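Local structure of hypothetical protein PA5026 (Pseudomonas aeruginosa, 1SH8) at residues A[3-6]-A[7-11]. The protein is of unknown function but probably acts as a thioesterase of the hotdog-fold superfamily. Residues are numbered along the deposited sequence; the frame is centred on the assembly and turned at random.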
loop_
_atom_site.group_PDB
_atom_site.type_symbol
_atom_site.label_atom_id
_atom_site.label_comp_id
_atom_site.label_asym_id
_atom_site.label_seq_id
_atom_site.Cartn_x
_atom_site.Cartn_y
_atom_site.Cartn_z
ATOM N N MET A 3 28.005 -10.847 -3.841
ATOM C CA MET A 3 27.074 -9.785 -3.468
ATOM C C MET A 3 27.186 -8.608 -4.434
ATOM O O MET A 3 28.277 -8.081 -4.650
ATOM C CB MET A 3 27.397 -9.279 -2.064
ATOM C CG MET A 3 27.420 -10.345 -0.992
ATOM S SD MET A 3 28.499 -9.855 0.367
ATOM C CE MET A 3 27.592 -8.444 1.038
ATOM N N PRO A 4 26.062 -8.182 -5.032
ATOM C CA PRO A 4 26.110 -7.050 -5.962
ATOM C C PRO A 4 26.367 -5.724 -5.236
ATOM O O PRO A 4 26.768 -4.736 -5.855
ATOM C CB PRO A 4 24.736 -7.095 -6.631
ATOM C CG PRO A 4 23.859 -7.651 -5.552
ATOM C CD PRO A 4 24.715 -8.780 -5.004
ATOM N N LEU A 5 26.126 -5.711 -3.924
ATOM C CA LEU A 5 26.346 -4.519 -3.100
ATOM C C LEU A 5 26.826 -4.904 -1.706
ATOM O O LEU A 5 26.456 -5.961 -1.191
ATOM C CB LEU A 5 25.051 -3.713 -2.921
ATOM C CG LEU A 5 24.470 -2.846 -4.038
ATOM C CD1 LEU A 5 23.137 -2.282 -3.565
ATOM C CD2 LEU A 5 25.431 -1.716 -4.395
ATOM N N PRO A 6 27.670 -4.061 -1.084
ATOM C CA PRO A 6 28.152 -4.366 0.269
ATOM C C PRO A 6 26.961 -4.147 1.214
ATOM O O PRO A 6 26.057 -3.367 0.910
ATOM C CB PRO A 6 29.287 -3.361 0.471
ATOM C CG PRO A 6 28.869 -2.196 -0.373
ATOM C CD PRO A 6 28.325 -2.854 -1.623
ATOM N N THR A 7 26.964 -4.829 2.352
ATOM C CA THR A 7 25.847 -4.766 3.292
ATOM C C THR A 7 25.361 -3.420 3.830
ATOM O O THR A 7 24.152 -3.149 3.812
ATOM C CB THR A 7 26.111 -5.688 4.486
ATOM O OG1 THR A 7 26.479 -6.983 3.993
ATOM C CG2 THR A 7 24.857 -5.823 5.345
ATOM N N GLU A 8 26.268 -2.581 4.320
ATOM C CA GLU A 8 25.838 -1.298 4.869
ATOM C C GLU A 8 25.172 -0.409 3.813
ATOM O O GLU A 8 24.170 0.263 4.090
ATOM C CB GLU A 8 27.021 -0.570 5.517
ATOM C CG GLU A 8 27.634 -1.322 6.694
ATOM C CD GLU A 8 26.589 -1.835 7.680
ATOM O OE1 GLU A 8 25.752 -1.033 8.156
ATOM O OE2 GLU A 8 26.604 -3.050 7.983
ATOM N N LEU A 9 25.728 -0.415 2.605
ATOM C CA LEU A 9 25.173 0.375 1.522
ATOM C C LEU A 9 23.798 -0.183 1.142
ATOM O O LEU A 9 22.852 0.578 0.910
ATOM C CB LEU A 9 26.125 0.355 0.321
ATOM C CG LEU A 9 25.676 1.031 -0.981
ATOM C CD1 LEU A 9 25.219 2.471 -0.733
ATOM C CD2 LEU A 9 26.835 0.993 -1.966
ATOM N N ALA A 10 23.677 -1.512 1.097
ATOM C CA ALA A 10 22.395 -2.129 0.750
ATOM C C ALA A 10 21.340 -1.749 1.785
ATOM O O ALA A 10 20.197 -1.440 1.443
ATOM C CB ALA A 10 22.537 -3.650 0.671
ATOM N N ARG A 11 21.733 -1.758 3.053
ATOM C CA ARG A 11 20.820 -1.403 4.135
ATOM C C ARG A 11 20.423 0.071 4.029
ATOM O O ARG A 11 19.252 0.421 4.173
ATOM C CB ARG A 11 21.478 -1.699 5.490
ATOM C CG ARG A 11 20.649 -1.305 6.707
ATOM C CD ARG A 11 20.966 0.119 7.133
ATOM N NE ARG A 11 22.377 0.255 7.494
ATOM C CZ ARG A 11 23.047 1.402 7.464
ATOM N NH1 ARG A 11 24.328 1.431 7.807
ATOM N NH2 ARG A 11 22.439 2.519 7.084
#
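Pro6 sits at the N-cap of helix 7-16, the first helix of this HotDog-clan chain, and its carbonyl accepts the first i to i+4 bond of the helix: Ala10 N lies 3.0 Å from Pro6 O, with an N-H...O angle of 157°. The donor comes in nearly end-on to the carbonyl, and the methyl of Ala10 packs beside the same oxygen, CB to Pro6 O 3.5 Å. As a proline, the cap residue brings a ring rather than a side-chain acceptor to the start of the helix. That ring meets the helix through its CG, which rests 3.8 Å from Leu9 CB.

The closer-fitting side of the turn is apolar and includes the buried Ala10, although Leu9 and Pro6 remain at the surface. Leu9 has its CG anti to the backbone N (chi1 175°), which carries CD2 back toward the incoming chain, where it touches Leu5 CD2 at 3.9 Å and also borders the proline ring. Leu5 turns its branched end to the same helix turn, its CB facing the methyl of Ala10 more loosely, and it continues onto Ser75 in a nearby loop.

Round at the other side the fit is slack, between two exposed residues. Met3, bent at chi3, reaches over with its terminal methyl alone: CE comes to 3.5 Å from Thr7 OG1, a van der Waals touch, while the same side chain also leans on the loop at Pro33. Farther along the helix, Glu8 and Arg11 form a salt bridge one turn apart. Arg11 NH1 donates at 165° to the anti lone pair of Glu8 OE1, which lies 2.9 Å away near the guanidinium plane, while Glu8 O stands over one face of that guanidinium.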